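Local coordinates for Non-sulfated chondroitin lyase E66 (Autographa californica nucleopolyhedrovirus, PDB 3VSN), which acts as a chondroitin lyase of the baculovirus envelope, is essential for oral infectivity, and may digest the chondroitin sulfate barrier of the host midgut's peritrophic matrix, at residues A[37-42]-A[91-96]; A[212-215]-A[219-222]; A[287-292]-A[313-318]; A[525-530]-A[535-540]; A[631-636]-A[641-646]. All coordinates share one frame; numbering follows the deposited sequence.

Contact 1. Residues A[37-42]-A[91-96]; sequences WFKNNL and RYNNTS
The flat carboxamide of Asn93 reaches across to helix 29-48 and meets Lys39 and Leu42, about one helical turn apart. Its terminal atom modelled as OD1 lies 2.9 Å from the backbone O of Lys39, and the one modelled as ND2 lies 3.6 Å from Lys39 CB, with Lys39 CG close behind. The amide is probably turned over in the model, so the identities of these two ends are uncertain. A second flat group, the Trp37 indole, faces a different part of the domain: the end of the Asn41 side chain lies over one of its faces, offset toward the rim, and the rings of Tyr264 (edge-to-face) and Tyr267 also meet it. In Asn93, CG lies anti to the backbone N (chi1 -177°), which carries the amide toward helix 29-48. Asn93 lies near the C-terminal end of helix 75-93, so the contact joins the end region of one helix to the flank of another within the alpha-helical, toroid-forming part of this lyase. Leu42 supplies the apolar part, its CD2 4.0 Å from Asn93 CB, and the Leu42 side chain also touches Val154 on helix 138-154. The Lys39 chain crosses Asn93 at about a right angle and, bent at chi3 (72°), leads its ammonium group away to a hydrogen bond with Asn156 OD1.

Contact 2. Residues A[212-215]-A[219-222]; sequences QIRQ and IQEI
Ile219 lays its CG1 branch beside the Ile213 and Arg214 carbonyls, 3.4 Å from the backbone O of Ile213. The same carbon meets the Ile213 side chain at CG2, 3.8 Å from Ile219 CG1, and the terminal Ile219 CD1 follows at 4.1 Å from Ile213 CG2. The other branch, Ile219 CG2, turns to the next carbonyl and lies 3.6 Å from Arg214 O. The two prongs of this one residue are thus shared between successive peptide oxygens, and the apolar pairing occupies the buried side of the contact. Outward from it, Gln220 folds back over the turn. Its chain is bent at chi2 (-74°), which brings the end of the amide to Arg214 O, with the atom modelled as OE1 at 3.0 Å; that amide is probably turned over in the model, so the identity of the nearer atom is uncertain. Gln220 CG also passes 4.0 Å from Gln215 O, on the solvent side. The arrangement is a short turn between consecutive helices, 210-214 and 217-225. On the inner side Ile213 rests on Gln203 and Met204 of helix 189-205, while Ile219 touches Thr200 of that helix and Phe269 of helix 262-269.

Contact 3. Residues A[287-292]-A[313-318]; sequences GSPEGV and ITYPLA
Gly287 opens the first segment against the Tyr315 ring, its carbonyl carbon C lying 3.3 Å from Tyr315 CE2. With no side chain here, the phenol end of the tyrosine can settle close to the backbone. Ser288 follows across the ring: its C sits over one face, displaced toward the rim, and its OG turns the other way to donate a 2.8 Å hydrogen bond to Val292 O, on a lone pair of that oxygen. Pro289 carries the same face onward. Its N lies above the ring and its CD makes a CH-pi contact, 4.1 Å from the Tyr315 centroid and 28° off the normal, while CG reaches Tyr315 CD1 at 3.7 Å. Glu290 heads off to a salt bridge with Arg371, and Gly291 closes the bend with its N bonded to Ser288 O at 2.9 Å. On the opposite face of the ring, Ile313 CG1, from the tyrosine's own segment, lies over the centre, and Tyr315 OH bonds to Ile309 O, so the ring is sandwiched and its hydroxyl held. This is a type I beta turn, Ser288 to Gly291, clasped to a tyrosine within the long irregular connection between helix 276-284 and strand 318-322, where helical and sheet regions meet.

Contact 4. Residues A[525-530]-A[535-540]; sequences TVRSPN and LVEQII
A beta hairpin of strands 525-530 and 533-540 forms one margin of an antiparallel sheet, with Thr525 opposite Glu537, Val526 opposite Val536 and Arg527 opposite Leu535. The first and last are hydrogen-bonded pairs, each closed by two backbone bonds, among them Glu537 N to Thr525 O at 2.8 Å. Between them the non-hydrogen-bonded valines share one face, Val526 CG2 lying 4.4 Å from Val536 CG2. The other face carries the polar work. Arg527 runs extended through CG and CD, then bends at chi3 (63°), which turns the guanidinium side-on to the Glu537 carboxylate. Arg527 NE donates to Glu537 OE2 at 2.8 Å. Arg527 NH2 donates to Glu537 OE1 at 3.0 Å. Both oxygens are met on their syn side and lie near the guanidinium plane, although the two planes are 33° apart; the paired bonds restrain both groups. Glu537 OE2 has a second salt bridge to Arg473 NE on strand 472-480, the next strand of the sheet; Arg527 NH1 is taken up by Leu394 O. Two positive groups around one carboxylate would probably stabilise its charged form. Alongside the arginine, pointing the same way, Leu535 brings CD1 to 3.7 Å from Arg527 NH2, and its CG packs on Pro529 CD at 3.8 Å, where strand 525-530 turns its corner. At the far end of the hairpin, Thr525 OG1 is held by two waters: one, 2.7 Å from OG1, donates to Glu537 OE2, and the other accepts from Ile539 N. Ile539 CD1 touches the same hydroxyl.

Contact 5. Residues A[631-636]-A[641-646]; sequences YSPSNC and NGFKLN
Phe643 packs closely on three side chains from 631-636, whereas the opposite end of the contact, at Asn646, is looser and lies at the surface. At the tight end the Tyr631 and Phe643 rings meet rim to rim, planes 62° apart, with neither over the other's face. Tyr631 CE2 is 3.5 Å from Phe643 CE2, which lies at the tyrosine's edge, while Tyr631 OH lies in the plane of the phenylalanine ring. Pro633 crosses Phe643 at about a right angle and places CG 3.7 Å from Phe643 CE1. Cys636 is the third partner, its SG touching Phe643 CB at 3.9 Å; the same sulfur stands oblique to the ring, 4.9 Å from its centroid, a sulfur-aromatic contact. A chi1 of 51° sets SG between the backbone N and the carbonyl carbon, on the Phe643 side. The two strands also approach tightly where Cys636 CB lies 3.1 Å from Lys644 O. Cys636 and Leu645 form a non-hydrogen-bonded antiparallel pair with diverging side chains. Beyond them the contact thins out to one clear bond, Asn646 N to Asn635 O at 2.9 Å. The Asn646 amide folds over that peptide, OD1 reaching 3.4 Å from Cys636 CA, but the residue is exposed. Asn635 spends its own amide on Ile655 N and Gln653 O. Strand 642-645 is the middle strand of a small antiparallel sheet between 611-613 and 636-639, while strand 631-633 belongs to the larger sheet beside 654-658; Phe656 meets both rings edge-to-face, and from helix 614-623 Phe614 and Ile617 also touch them.

In the fold
Contacts 1 and 2 belong to the helical part of the chain, with centres 27 Å apart and no touch between them. Contact 3 stands between that part and the sheets: it is 24 Å from contact 1 and 32 Å from both contact 4 and contact 5, centre to centre. Contacts 4 and 5 mark two separate beta regions, with centres 46 Å apart, and contact 4 lies across the chain's centre from contacts 1 and 2. All five lie away from the catalytic residues Asn191, His246 and Tyr254. Two have indirect links to the active site: contact 2 rests on helix 189-205, which carries Asn191, and the chain between the segments of contact 3 carries Arg300, which stabilises the transition state.

Contact 1. Residues A[37-42]-A[91-96]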
# COMPACT_ATOMS: atom_id res chain seq x y z
N TRP A 37 -13.11 -12.96 -24.29
CA TRP A 37 -12.06 -12.40 -23.45
C TRP A 37 -12.53 -12.26 -22.02
O TRP A 37 -11.79 -12.58 -21.08
CB TRP A 37 -11.58 -11.08 -24.03
CG TRP A 37 -10.62 -10.31 -23.15
CD1 TRP A 37 -9.23 -10.36 -23.16
CD2 TRP A 37 -10.96 -9.31 -22.12
NE1 TRP A 37 -8.70 -9.50 -22.22
CE2 TRP A 37 -9.69 -8.84 -21.57
CE3 TRP A 37 -12.15 -8.79 -21.62
CZ2 TRP A 37 -9.63 -7.90 -20.56
CZ3 TRP A 37 -12.08 -7.83 -20.60
CH2 TRP A 37 -10.85 -7.40 -20.09
N PHE A 38 -13.77 -11.81 -21.84
CA PHE A 38 -14.38 -11.64 -20.52
C PHE A 38 -14.42 -12.96 -19.75
O PHE A 38 -14.00 -13.03 -18.59
CB PHE A 38 -15.79 -11.04 -20.65
CG PHE A 38 -16.46 -10.74 -19.33
CD1 PHE A 38 -17.09 -11.75 -18.60
CD2 PHE A 38 -16.48 -9.44 -18.83
CE1 PHE A 38 -17.71 -11.47 -17.40
CE2 PHE A 38 -17.10 -9.16 -17.62
CZ PHE A 38 -17.72 -10.18 -16.90
N LYS A 39 -14.91 -14.01 -20.41
CA LYS A 39 -15.00 -15.34 -19.80
C LYS A 39 -13.63 -15.95 -19.54
O LYS A 39 -13.43 -16.60 -18.51
CB LYS A 39 -15.84 -16.27 -20.68
CG LYS A 39 -17.32 -15.88 -20.73
CD LYS A 39 -18.02 -16.56 -21.90
CE LYS A 39 -18.21 -18.05 -21.65
NZ LYS A 39 -18.70 -18.72 -22.88
N ASN A 40 -12.70 -15.74 -20.46
CA ASN A 40 -11.32 -16.21 -20.30
C ASN A 40 -10.63 -15.60 -19.08
O ASN A 40 -9.85 -16.27 -18.40
CB ASN A 40 -10.48 -15.90 -21.55
CG ASN A 40 -10.76 -16.86 -22.70
OD1 ASN A 40 -11.43 -17.87 -22.53
ND2 ASN A 40 -10.23 -16.54 -23.87
N ASN A 41 -10.95 -14.35 -18.79
CA ASN A 41 -10.23 -13.59 -17.77
C ASN A 41 -11.03 -13.32 -16.49
O ASN A 41 -10.53 -12.64 -15.59
CB ASN A 41 -9.73 -12.27 -18.36
CG ASN A 41 -8.68 -12.48 -19.44
OD1 ASN A 41 -8.94 -12.28 -20.63
ND2 ASN A 41 -7.50 -12.90 -19.04
N LEU A 42 -12.25 -13.86 -16.41
CA LEU A 42 -13.16 -13.55 -15.30
C LEU A 42 -12.58 -13.88 -13.92
O LEU A 42 -12.60 -13.03 -13.02
CB LEU A 42 -14.54 -14.20 -15.48
CG LEU A 42 -15.59 -13.87 -14.40
CD1 LEU A 42 -15.76 -12.37 -14.19
CD2 LEU A 42 -16.93 -14.51 -14.73
N ARG A 91 -18.26 -18.67 -10.25
CA ARG A 91 -18.34 -20.11 -9.99
C ARG A 91 -18.83 -20.88 -11.21
O ARG A 91 -18.26 -21.92 -11.57
CB ARG A 91 -19.24 -20.41 -8.79
CG ARG A 91 -18.71 -19.96 -7.44
CD ARG A 91 -19.46 -20.63 -6.30
NE ARG A 91 -19.24 -22.08 -6.31
CZ ARG A 91 -19.84 -22.94 -5.49
NH1 ARG A 91 -20.70 -22.52 -4.57
NH2 ARG A 91 -19.57 -24.24 -5.59
N TYR A 92 -19.89 -20.38 -11.84
CA TYR A 92 -20.45 -21.00 -13.04
C TYR A 92 -19.42 -21.08 -14.16
O TYR A 92 -19.38 -22.05 -14.92
CB TYR A 92 -21.67 -20.20 -13.52
CG TYR A 92 -22.33 -20.80 -14.74
CD1 TYR A 92 -23.28 -21.82 -14.61
CD2 TYR A 92 -22.00 -20.37 -16.02
CE1 TYR A 92 -23.88 -22.38 -15.72
CE2 TYR A 92 -22.60 -20.93 -17.14
CZ TYR A 92 -23.54 -21.93 -16.98
OH TYR A 92 -24.13 -22.49 -18.09
N ASN A 93 -18.59 -20.05 -14.25
CA ASN A 93 -17.63 -19.88 -15.33
C ASN A 93 -16.27 -20.55 -15.06
O ASN A 93 -15.44 -20.69 -15.97
CB ASN A 93 -17.46 -18.39 -15.62
CG ASN A 93 -16.53 -18.10 -16.78
OD1 ASN A 93 -15.41 -17.63 -16.59
ND2 ASN A 93 -17.00 -18.37 -18.00
N ASN A 94 -16.05 -20.98 -13.82
CA ASN A 94 -14.75 -21.49 -13.39
C ASN A 94 -14.60 -23.00 -13.57
O ASN A 94 -15.28 -23.79 -12.90
CB ASN A 94 -14.46 -21.08 -11.94
CG ASN A 94 -13.07 -21.48 -11.47
OD1 ASN A 94 -12.15 -21.65 -12.27
ND2 ASN A 94 -12.91 -21.64 -10.16
N THR A 95 -13.71 -23.39 -14.48
CA THR A 95 -13.50 -24.79 -14.88
C THR A 95 -13.33 -25.78 -13.72
O THR A 95 -13.80 -26.91 -13.81
CB THR A 95 -12.31 -24.94 -15.85
OG1 THR A 95 -11.12 -24.47 -15.21
CG2 THR A 95 -12.54 -24.14 -17.13
N SER A 96 -12.67 -25.35 -12.65
CA SER A 96 -12.41 -26.24 -11.51
C SER A 96 -13.51 -26.27 -10.45
O SER A 96 -13.47 -27.11 -9.54
CB SER A 96 -11.05 -25.93 -10.88
OG SER A 96 -11.03 -24.62 -10.34

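Contact 2. Residues A[212-215]-A[219-222]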
# COMPACT_ATOMS: atom_id res chain seq x y z
N GLN A 212 -17.17 3.85 -32.06
CA GLN A 212 -18.30 4.76 -31.86
C GLN A 212 -18.47 5.13 -30.39
O GLN A 212 -18.62 6.31 -30.05
CB GLN A 212 -19.60 4.15 -32.38
CG GLN A 212 -19.68 3.95 -33.89
CD GLN A 212 -21.06 3.51 -34.34
OE1 GLN A 212 -21.94 4.34 -34.55
NE2 GLN A 212 -21.25 2.21 -34.48
N ILE A 213 -18.47 4.12 -29.53
CA ILE A 213 -18.64 4.29 -28.08
C ILE A 213 -17.55 5.22 -27.52
O ILE A 213 -17.83 6.09 -26.69
CB ILE A 213 -18.64 2.93 -27.35
CG1 ILE A 213 -19.78 2.05 -27.87
CG2 ILE A 213 -18.78 3.13 -25.84
CD1 ILE A 213 -19.53 0.56 -27.74
N ARG A 214 -16.32 5.02 -27.98
CA ARG A 214 -15.17 5.84 -27.61
C ARG A 214 -15.44 7.35 -27.73
O ARG A 214 -15.03 8.13 -26.87
CB ARG A 214 -13.95 5.44 -28.45
CG ARG A 214 -12.96 6.56 -28.74
CD ARG A 214 -11.72 6.48 -27.86
NE ARG A 214 -10.78 5.48 -28.36
CZ ARG A 214 -9.49 5.43 -28.05
NH1 ARG A 214 -8.95 6.35 -27.25
NH2 ARG A 214 -8.72 4.48 -28.56
N GLN A 215 -16.16 7.73 -28.79
CA GLN A 215 -16.39 9.15 -29.10
C GLN A 215 -17.47 9.82 -28.25
O GLN A 215 -17.58 11.05 -28.24
CB GLN A 215 -16.68 9.33 -30.59
CG GLN A 215 -15.47 9.12 -31.49
CD GLN A 215 -14.26 9.96 -31.09
OE1 GLN A 215 -14.36 11.18 -30.94
NE2 GLN A 215 -13.12 9.31 -30.92
N ILE A 219 -17.81 8.66 -22.16
CA ILE A 219 -16.61 7.84 -22.29
C ILE A 219 -15.35 8.72 -22.34
O ILE A 219 -14.32 8.37 -21.76
CB ILE A 219 -16.70 6.89 -23.52
CG1 ILE A 219 -17.81 5.84 -23.31
CG2 ILE A 219 -15.37 6.22 -23.83
CD1 ILE A 219 -17.50 4.76 -22.29
N GLN A 220 -15.45 9.87 -23.01
CA GLN A 220 -14.35 10.84 -23.06
C GLN A 220 -13.98 11.36 -21.67
O GLN A 220 -12.80 11.55 -21.38
CB GLN A 220 -14.69 12.00 -24.00
CG GLN A 220 -14.71 11.63 -25.48
CD GLN A 220 -13.32 11.41 -26.06
OE1 GLN A 220 -13.02 10.35 -26.60
NE2 GLN A 220 -12.47 12.42 -25.94
N GLU A 221 -14.98 11.58 -20.82
CA GLU A 221 -14.75 11.97 -19.43
C GLU A 221 -13.99 10.88 -18.66
O GLU A 221 -13.05 11.17 -17.92
CB GLU A 221 -16.06 12.30 -18.72
CG GLU A 221 -16.72 13.58 -19.22
CD GLU A 221 -18.04 13.89 -18.54
OE1 GLU A 221 -18.40 13.22 -17.54
OE2 GLU A 221 -18.73 14.83 -18.99
N ILE A 222 -14.40 9.62 -18.87
CA ILE A 222 -13.76 8.48 -18.22
C ILE A 222 -12.32 8.29 -18.71
O ILE A 222 -11.43 8.03 -17.90
CB ILE A 222 -14.59 7.18 -18.38
CG1 ILE A 222 -15.90 7.29 -17.58
CG2 ILE A 222 -13.79 5.96 -17.92
CD1 ILE A 222 -16.91 6.20 -17.88

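Contact 3. Residues A[287-292]-A[313-318]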
# COMPACT_ATOMS: atom_id res chain seq x y z
N GLY A 287 3.46 -2.69 -2.89
CA GLY A 287 2.78 -3.97 -2.70
C GLY A 287 3.68 -5.19 -2.63
O GLY A 287 4.90 -5.08 -2.70
N SER A 288 3.05 -6.36 -2.50
CA SER A 288 3.74 -7.65 -2.51
C SER A 288 2.75 -8.73 -2.93
O SER A 288 1.54 -8.55 -2.77
CB SER A 288 4.32 -7.97 -1.13
OG SER A 288 3.30 -8.19 -0.17
N PRO A 289 3.25 -9.85 -3.48
CA PRO A 289 2.35 -10.91 -3.95
C PRO A 289 1.41 -11.43 -2.85
O PRO A 289 0.27 -11.79 -3.15
CB PRO A 289 3.31 -12.02 -4.39
CG PRO A 289 4.55 -11.28 -4.79
CD PRO A 289 4.66 -10.17 -3.79
N GLU A 290 1.87 -11.45 -1.61
CA GLU A 290 1.06 -11.93 -0.48
C GLU A 290 -0.01 -10.94 -0.04
O GLU A 290 -0.88 -11.28 0.77
CB GLU A 290 1.96 -12.33 0.70
CG GLU A 290 2.84 -13.55 0.46
CD GLU A 290 3.99 -13.27 -0.51
OE1 GLU A 290 4.54 -12.15 -0.49
OE2 GLU A 290 4.34 -14.18 -1.29
N GLY A 291 0.04 -9.71 -0.55
CA GLY A 291 -0.94 -8.68 -0.19
C GLY A 291 -0.50 -7.78 0.96
O GLY A 291 -1.25 -6.90 1.38
N VAL A 292 0.71 -8.01 1.46
CA VAL A 292 1.29 -7.16 2.50
C VAL A 292 1.73 -5.82 1.91
O VAL A 292 2.39 -5.77 0.86
CB VAL A 292 2.46 -7.87 3.24
CG1 VAL A 292 2.98 -7.01 4.38
CG2 VAL A 292 1.99 -9.22 3.78
N ILE A 313 -0.46 -7.26 -10.26
CA ILE A 313 0.70 -7.39 -11.15
C ILE A 313 1.52 -8.63 -10.77
O ILE A 313 1.28 -9.24 -9.73
CB ILE A 313 1.62 -6.15 -11.09
CG1 ILE A 313 2.18 -5.95 -9.68
CG2 ILE A 313 0.88 -4.90 -11.56
CD1 ILE A 313 3.33 -4.96 -9.61
N THR A 314 2.45 -9.00 -11.64
CA THR A 314 3.51 -9.94 -11.28
C THR A 314 4.66 -9.11 -10.73
O THR A 314 5.20 -8.24 -11.42
CB THR A 314 3.99 -10.77 -12.49
OG1 THR A 314 2.90 -11.58 -12.97
CG2 THR A 314 5.15 -11.69 -12.09
N TYR A 315 5.02 -9.37 -9.47
CA TYR A 315 6.01 -8.56 -8.76
C TYR A 315 7.43 -9.07 -9.00
O TYR A 315 7.68 -10.27 -8.85
CB TYR A 315 5.73 -8.60 -7.26
CG TYR A 315 4.49 -7.87 -6.80
CD1 TYR A 315 3.23 -8.47 -6.85
CD2 TYR A 315 4.59 -6.58 -6.26
CE1 TYR A 315 2.10 -7.80 -6.41
CE2 TYR A 315 3.46 -5.91 -5.82
CZ TYR A 315 2.22 -6.52 -5.89
OH TYR A 315 1.11 -5.85 -5.44
N PRO A 316 8.37 -8.17 -9.34
CA PRO A 316 9.77 -8.56 -9.44
C PRO A 316 10.44 -8.63 -8.06
O PRO A 316 9.96 -7.99 -7.12
CB PRO A 316 10.39 -7.44 -10.27
CG PRO A 316 9.57 -6.24 -9.94
CD PRO A 316 8.17 -6.75 -9.69
N LEU A 317 11.51 -9.40 -7.96
CA LEU A 317 12.36 -9.38 -6.77
C LEU A 317 13.29 -8.19 -6.96
O LEU A 317 14.15 -8.20 -7.84
CB LEU A 317 13.16 -10.68 -6.65
CG LEU A 317 12.39 -12.01 -6.65
CD1 LEU A 317 13.31 -13.17 -7.01
CD2 LEU A 317 11.69 -12.26 -5.32
N ALA A 318 13.10 -7.15 -6.15
CA ALA A 318 13.78 -5.88 -6.40
C ALA A 318 13.73 -4.94 -5.21
O ALA A 318 12.92 -5.10 -4.29
CB ALA A 318 13.17 -5.19 -7.61

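Contact 4. Residues A[525-530]-A[535-540]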
# COMPACT_ATOMS: atom_id res chain seq x y z
N THR A 525 14.89 -5.28 26.38
CA THR A 525 14.09 -5.68 27.54
C THR A 525 12.66 -5.99 27.11
O THR A 525 12.21 -5.54 26.05
CB THR A 525 14.09 -4.60 28.65
OG1 THR A 525 13.75 -3.33 28.08
CG2 THR A 525 15.46 -4.51 29.32
N VAL A 526 11.97 -6.78 27.93
CA VAL A 526 10.63 -7.27 27.61
C VAL A 526 9.57 -6.60 28.48
O VAL A 526 9.76 -6.46 29.69
CB VAL A 526 10.55 -8.81 27.79
CG1 VAL A 526 9.13 -9.32 27.56
CG2 VAL A 526 11.53 -9.51 26.86
N ARG A 527 8.46 -6.19 27.86
CA ARG A 527 7.37 -5.54 28.58
C ARG A 527 6.04 -5.72 27.84
O ARG A 527 6.03 -5.78 26.61
CB ARG A 527 7.67 -4.04 28.74
CG ARG A 527 6.66 -3.27 29.59
CD ARG A 527 7.07 -1.80 29.70
NE ARG A 527 7.06 -1.15 28.39
CZ ARG A 527 6.01 -0.55 27.85
NH1 ARG A 527 4.84 -0.52 28.49
NH2 ARG A 527 6.11 0.00 26.65
N SER A 528 4.95 -5.82 28.61
CA SER A 528 3.59 -5.84 28.05
C SER A 528 2.88 -4.51 28.30
O SER A 528 2.56 -4.18 29.45
CB SER A 528 2.78 -6.99 28.65
OG SER A 528 3.34 -8.24 28.30
N PRO A 529 2.62 -3.73 27.23
CA PRO A 529 1.97 -2.42 27.38
C PRO A 529 0.46 -2.49 27.66
O PRO A 529 -0.11 -1.54 28.19
CB PRO A 529 2.21 -1.75 26.02
CG PRO A 529 2.32 -2.90 25.07
CD PRO A 529 2.99 -4.01 25.83
N ASN A 530 -0.16 -3.60 27.27
CA ASN A 530 -1.56 -3.89 27.56
C ASN A 530 -1.77 -5.40 27.49
O ASN A 530 -0.82 -6.15 27.27
CB ASN A 530 -2.51 -3.12 26.62
CG ASN A 530 -2.30 -3.47 25.15
OD1 ASN A 530 -2.11 -4.63 24.79
ND2 ASN A 530 -2.38 -2.46 24.29
N LEU A 535 6.18 -6.84 24.03
CA LEU A 535 7.23 -6.12 23.31
C LEU A 535 8.63 -6.53 23.73
O LEU A 535 8.87 -6.90 24.88
CB LEU A 535 7.11 -4.61 23.55
CG LEU A 535 5.81 -3.85 23.30
CD1 LEU A 535 5.93 -2.44 23.85
CD2 LEU A 535 5.45 -3.82 21.82
N VAL A 536 9.55 -6.46 22.77
CA VAL A 536 10.98 -6.32 23.07
C VAL A 536 11.29 -4.87 22.70
O VAL A 536 10.95 -4.42 21.60
CB VAL A 536 11.85 -7.27 22.23
CG1 VAL A 536 13.33 -7.03 22.50
CG2 VAL A 536 11.48 -8.72 22.51
N GLU A 537 11.90 -4.13 23.62
CA GLU A 537 12.11 -2.70 23.41
C GLU A 537 13.47 -2.23 23.93
O GLU A 537 14.12 -2.92 24.72
CB GLU A 537 10.98 -1.88 24.06
CG GLU A 537 10.90 -2.00 25.58
CD GLU A 537 9.67 -1.34 26.19
OE1 GLU A 537 8.73 -0.99 25.45
OE2 GLU A 537 9.65 -1.17 27.43
N GLN A 538 13.90 -1.07 23.45
CA GLN A 538 15.07 -0.39 23.99
C GLN A 538 14.59 0.89 24.68
O GLN A 538 14.10 1.82 24.03
CB GLN A 538 16.09 -0.08 22.88
CG GLN A 538 16.85 -1.31 22.41
CD GLN A 538 17.92 -1.01 21.37
OE1 GLN A 538 18.20 0.15 21.06
NE2 GLN A 538 18.52 -2.06 20.82
N ILE A 539 14.72 0.90 26.00
CA ILE A 539 14.25 2.02 26.81
C ILE A 539 15.24 3.18 26.71
O ILE A 539 16.46 3.00 26.84
CB ILE A 539 14.02 1.61 28.29
CG1 ILE A 539 12.92 0.53 28.37
CG2 ILE A 539 13.62 2.82 29.13
CD1 ILE A 539 12.87 -0.24 29.68
N ILE A 540 14.71 4.38 26.47
CA ILE A 540 15.52 5.59 26.34
C ILE A 540 15.12 6.61 27.41
O ILE A 540 13.93 6.83 27.65
CB ILE A 540 15.43 6.19 24.92
CG1 ILE A 540 13.95 6.35 24.49
CG2 ILE A 540 16.18 5.31 23.93
CD1 ILE A 540 13.74 7.13 23.20
O HOH W 1 15.71 -1.52 27.33
O HOH W 2 11.15 -3.15 28.70

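Contact 5. Residues A[631-636]-A[641-646]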
# COMPACT_ATOMS: atom_id res chain seq x y z
N TYR A 631 36.18 5.72 -9.83
CA TYR A 631 34.77 5.65 -10.22
C TYR A 631 34.46 6.48 -11.46
O TYR A 631 35.22 7.38 -11.84
CB TYR A 631 33.87 6.06 -9.05
CG TYR A 631 34.00 7.51 -8.67
CD1 TYR A 631 35.00 7.94 -7.80
CD2 TYR A 631 33.13 8.46 -9.19
CE1 TYR A 631 35.13 9.28 -7.46
CE2 TYR A 631 33.24 9.80 -8.85
CZ TYR A 631 34.24 10.20 -7.99
OH TYR A 631 34.35 11.53 -7.66
N SER A 632 33.32 6.16 -12.07
CA SER A 632 32.85 6.81 -13.28
C SER A 632 31.34 7.07 -13.13
O SER A 632 30.62 6.21 -12.62
CB SER A 632 33.11 5.89 -14.47
OG SER A 632 32.65 6.46 -15.68
N PRO A 633 30.86 8.26 -13.57
CA PRO A 633 29.43 8.57 -13.46
C PRO A 633 28.57 7.74 -14.41
O PRO A 633 28.95 7.53 -15.56
CB PRO A 633 29.37 10.05 -13.86
CG PRO A 633 30.52 10.22 -14.79
CD PRO A 633 31.61 9.33 -14.25
N SER A 634 27.43 7.26 -13.92
CA SER A 634 26.51 6.46 -14.72
C SER A 634 25.28 7.23 -15.20
O SER A 634 24.81 7.04 -16.31
CB SER A 634 26.07 5.20 -13.96
OG SER A 634 27.19 4.37 -13.68
N ASN A 635 24.75 8.11 -14.34
CA ASN A 635 23.54 8.86 -14.66
C ASN A 635 23.70 10.35 -14.37
O ASN A 635 22.72 11.07 -14.16
CB ASN A 635 22.34 8.27 -13.90
CG ASN A 635 22.38 8.59 -12.41
OD1 ASN A 635 23.43 8.94 -11.86
ND2 ASN A 635 21.23 8.48 -11.75
N CYS A 636 24.94 10.80 -14.35
CA CYS A 636 25.25 12.18 -14.03
C CYS A 636 26.48 12.62 -14.80
O CYS A 636 27.11 11.80 -15.47
CB CYS A 636 25.42 12.36 -12.51
SG CYS A 636 26.56 11.21 -11.70
N ASN A 641 32.33 21.73 -9.31
CA ASN A 641 33.25 20.91 -8.52
C ASN A 641 32.63 19.57 -8.10
O ASN A 641 32.77 19.15 -6.95
CB ASN A 641 33.74 21.69 -7.30
CG ASN A 641 35.09 21.20 -6.79
OD1 ASN A 641 35.89 20.66 -7.55
ND2 ASN A 641 35.35 21.41 -5.50
N GLY A 642 31.95 18.92 -9.03
CA GLY A 642 31.29 17.65 -8.76
C GLY A 642 30.50 17.15 -9.95
O GLY A 642 30.91 17.35 -11.09
N PHE A 643 29.37 16.51 -9.67
CA PHE A 643 28.50 15.96 -10.72
C PHE A 643 27.09 16.49 -10.60
O PHE A 643 26.63 16.82 -9.51
CB PHE A 643 28.45 14.43 -10.63
CG PHE A 643 29.78 13.77 -10.82
CD1 PHE A 643 30.22 13.41 -12.09
CD2 PHE A 643 30.59 13.48 -9.72
CE1 PHE A 643 31.45 12.78 -12.26
CE2 PHE A 643 31.81 12.86 -9.89
CZ PHE A 643 32.24 12.51 -11.16
N LYS A 644 26.39 16.55 -11.72
CA LYS A 644 25.01 16.97 -11.78
C LYS A 644 24.20 15.85 -12.42
O LYS A 644 24.66 15.23 -13.37
CB LYS A 644 24.90 18.25 -12.60
CG LYS A 644 23.50 18.82 -12.77
CD LYS A 644 23.57 20.15 -13.50
CE LYS A 644 22.21 20.65 -13.93
NZ LYS A 644 21.41 21.09 -12.76
N LEU A 645 23.00 15.59 -11.90
CA LEU A 645 22.13 14.55 -12.44
C LEU A 645 21.78 14.80 -13.91
O LEU A 645 21.48 15.94 -14.29
CB LEU A 645 20.85 14.45 -11.62
CG LEU A 645 20.97 13.97 -10.17
CD1 LEU A 645 19.64 14.16 -9.44
CD2 LEU A 645 21.41 12.51 -10.09
N ASN A 646 21.83 13.75 -14.73
CA ASN A 646 21.39 13.83 -16.12
C ASN A 646 19.92 14.23 -16.21
O ASN A 646 19.53 15.01 -17.08
CB ASN A 646 21.60 12.50 -16.86
CG ASN A 646 23.06 12.21 -17.14
OD1 ASN A 646 23.93 13.07 -17.01
ND2 ASN A 646 23.35 10.98 -17.55